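Local structure of conserved hypothetical protein NMB0706 (Neisseria meningitidis, 1RV9) at residues 189-194 and 208-212. The protein is of unknown function but belongs to the family named for multi-copper polyphenol oxidoreductase laccases, so an enzymatic role is possible though not established. Residues are numbered along the deposited sequence; the frame is centred on the assembly and turned at random.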
ATOM      1  N   GLU A 189      10.816 -10.617 -17.770  1.00 16.23           N
ATOM      2  CA  GLU A 189       9.582 -11.351 -17.512  1.00 17.64           C
ATOM      3  C   GLU A 189       8.433 -10.417 -17.140  1.00 15.92           C
ATOM      4  O   GLU A 189       7.264 -10.800 -17.206  1.00 16.95           O
ATOM      5  CB  GLU A 189       9.790 -12.369 -16.387  1.00 19.93           C
ATOM      6  CG  GLU A 189      10.273 -11.757 -15.082  1.00 24.15           C
ATOM      7  CD  GLU A 189      11.777 -11.871 -14.893  1.00 25.13           C
ATOM      8  OE1 GLU A 189      12.534 -11.521 -15.824  1.00 23.56           O
ATOM      9  OE2 GLU A 189      12.200 -12.307 -13.800  1.00 27.95           O
ATOM     10  N   ALA A 190       8.770  -9.192 -16.752  1.00 14.41           N
ATOM     11  CA  ALA A 190       7.763  -8.211 -16.362  1.00 14.00           C
ATOM     12  C   ALA A 190       6.878  -7.799 -17.537  1.00 13.47           C
ATOM     13  O   ALA A 190       5.812  -7.212 -17.350  1.00 13.04           O
ATOM     14  CB  ALA A 190       8.437  -6.983 -15.763  1.00 14.05           C
ATOM     15  N   ALA A 191       7.319  -8.108 -18.752  1.00 13.61           N
ATOM     16  CA  ALA A 191       6.544  -7.761 -19.939  1.00 12.98           C
ATOM     17  C   ALA A 191       5.182  -8.447 -19.917  1.00 13.21           C
ATOM     18  O   ALA A 191       4.230  -7.978 -20.541  1.00 12.94           O
ATOM     19  CB  ALA A 191       7.310  -8.153 -21.200  1.00 13.19           C
ATOM     20  N   THR A 192       5.088  -9.559 -19.195  1.00 13.15           N
ATOM     21  CA  THR A 192       3.832 -10.290 -19.104  1.00 14.52           C
ATOM     22  C   THR A 192       2.780  -9.493 -18.340  1.00 13.17           C
ATOM     23  O   THR A 192       1.589  -9.795 -18.416  1.00 15.35           O
ATOM     24  CB  THR A 192       4.024 -11.650 -18.398  1.00 15.50           C
ATOM     25  OG1 THR A 192       4.554 -11.437 -17.084  1.00 17.69           O
ATOM     26  CG2 THR A 192       4.979 -12.532 -19.192  1.00 16.77           C
ATOM     27  N   ALA A 193       3.226  -8.474 -17.608  1.00 13.06           N
ATOM     28  CA  ALA A 193       2.325  -7.637 -16.822  1.00 11.94           C
ATOM     29  C   ALA A 193       1.923  -6.348 -17.539  1.00 12.75           C
ATOM     30  O   ALA A 193       1.266  -5.484 -16.957  1.00 12.77           O
ATOM     31  CB  ALA A 193       2.964  -7.312 -15.470  1.00 11.46           C
ATOM     32  N   PHE A 194       2.332  -6.217 -18.798  1.00 11.46           N
ATOM     33  CA  PHE A 194       1.990  -5.051 -19.608  1.00 12.13           C
ATOM     34  C   PHE A 194       1.297  -5.522 -20.874  1.00 13.17           C
ATOM     35  O   PHE A 194       1.686  -6.533 -21.457  1.00 14.09           O
ATOM     36  CB  PHE A 194       3.238  -4.263 -20.026  1.00 11.78           C
ATOM     37  CG  PHE A 194       3.915  -3.534 -18.902  1.00 10.01           C
ATOM     38  CD1 PHE A 194       4.838  -4.183 -18.090  1.00 12.41           C
ATOM     39  CD2 PHE A 194       3.631  -2.194 -18.663  1.00 11.50           C
ATOM     40  CE1 PHE A 194       5.476  -3.500 -17.053  1.00 11.06           C
ATOM     41  CE2 PHE A 194       4.262  -1.503 -17.629  1.00 10.98           C
ATOM     42  CZ  PHE A 194       5.184  -2.158 -16.823  1.00 11.49           C
ATOM     43  N   ALA A 208       0.094  -7.939 -10.962  1.00 11.61           N
ATOM     44  CA  ALA A 208       0.932  -8.930 -11.624  1.00 11.68           C
ATOM     45  C   ALA A 208       2.409  -8.592 -11.461  1.00 10.89           C
ATOM     46  O   ALA A 208       3.239  -9.479 -11.258  1.00 11.93           O
ATOM     47  CB  ALA A 208       0.572  -9.017 -13.098  1.00 10.87           C
ATOM     48  N   LEU A 209       2.740  -7.308 -11.557  1.00 10.71           N
ATOM     49  CA  LEU A 209       4.125  -6.884 -11.394  1.00  9.88           C
ATOM     50  C   LEU A 209       4.582  -7.204  -9.975  1.00 10.78           C
ATOM     51  O   LEU A 209       5.685  -7.700  -9.768  1.00  8.95           O
ATOM     52  CB  LEU A 209       4.269  -5.380 -11.664  1.00 10.61           C
ATOM     53  CG  LEU A 209       4.200  -4.939 -13.132  1.00 10.96           C
ATOM     54  CD1 LEU A 209       4.109  -3.418 -13.212  1.00  9.29           C
ATOM     55  CD2 LEU A 209       5.436  -5.433 -13.881  1.00 11.29           C
ATOM     56  N   ALA A 210       3.729  -6.919  -8.996  1.00  9.23           N
ATOM     57  CA  ALA A 210       4.073  -7.192  -7.607  1.00  9.91           C
ATOM     58  C   ALA A 210       4.235  -8.688  -7.364  1.00 10.47           C
ATOM     59  O   ALA A 210       5.159  -9.105  -6.674  1.00 11.32           O
ATOM     60  CB  ALA A 210       3.012  -6.615  -6.673  1.00 11.11           C
ATOM     61  N   ARG A 211       3.340  -9.495  -7.929  1.00 10.80           N
ATOM     62  CA  ARG A 211       3.432 -10.942  -7.748  1.00 12.29           C
ATOM     63  C   ARG A 211       4.736 -11.483  -8.318  1.00 13.23           C
ATOM     64  O   ARG A 211       5.366 -12.354  -7.719  1.00 13.11           O
ATOM     65  CB  ARG A 211       2.248 -11.656  -8.409  1.00 14.53           C
ATOM     66  CG  ARG A 211       0.907 -11.389  -7.752  1.00 17.16           C
ATOM     67  CD  ARG A 211      -0.132 -12.434  -8.149  1.00 19.52           C
ATOM     68  NE  ARG A 211      -1.481 -12.025  -7.768  1.00 23.14           N
ATOM     69  CZ  ARG A 211      -2.196 -11.117  -8.426  1.00 24.63           C
ATOM     70  NH1 ARG A 211      -1.692 -10.528  -9.504  1.00 25.90           N
ATOM     71  NH2 ARG A 211      -3.410 -10.786  -8.001  1.00 25.28           N
ATOM     72  N   LEU A 212       5.139 -10.970  -9.478  1.00 13.09           N
ATOM     73  CA  LEU A 212       6.384 -11.403 -10.111  1.00 13.25           C
ATOM     74  C   LEU A 212       7.575 -11.076  -9.220  1.00 12.60           C
ATOM     75  O   LEU A 212       8.434 -11.923  -8.962  1.00 12.50           O
ATOM     76  CB  LEU A 212       6.573 -10.704 -11.463  1.00 14.90           C
ATOM     77  CG  LEU A 212       5.853 -11.249 -12.694  1.00 18.34           C
ATOM     78  CD1 LEU A 212       6.049 -10.297 -13.868  1.00 19.80           C
ATOM     79  CD2 LEU A 212       6.403 -12.630 -13.032  1.00 19.52           C
TER
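The carbonyl oxygen of E189 is gripped twice from within its own 3-10 turn and touched by L212 across the contact. T192 OG1 donates to E189 O at 2.8 Å, with a C=O...donor angle of 173°, and T192 N gives a longer backbone bond to the same oxygen. The hydroxyl can reach this carbonyl, three residues back, because OG1 stands between the backbone N and the carbonyl carbon of T192 (chi1 59°). L212 CD1 then lies 3.6 Å from E189 O and 3.7 Å from A190 CA, with T192 OG1 also within touching distance, so within the two segments this methyl meets mainly backbone and hydroxyl atoms.

Three residues earlier on the helix, L209 drives its CD2 methyl toward A193 and F194. The A193 CB to L209 CD2 separation of 3.5 Å is close for two methyl carbons, a snug fit, while A190 CB is more relaxed at 3.9 Å from the same methyl. L209 CD2 sits oblique to the F194 ring, 3.7 Å from F194 CE1, the two side chains crossing at about a right angle. Beside them A193 CB meets A208 CB at 3.8 Å, where the backbones come nearest.

The contact thus packs the loop between helix 177-184 and strand 194-198, with that strand's first residue, on helix 206-217. D205 ties both sides, bonding A193 through the backbone and A208 N through OD1; F180, in helix 177-184, packs edge-to-face with F194. Both bonds described at E189 O stay within its own turn, and what passes between the segments is van der Waals packing of methyls, with the F194 ring and one backbone carbonyl; L209 and L212 contribute most.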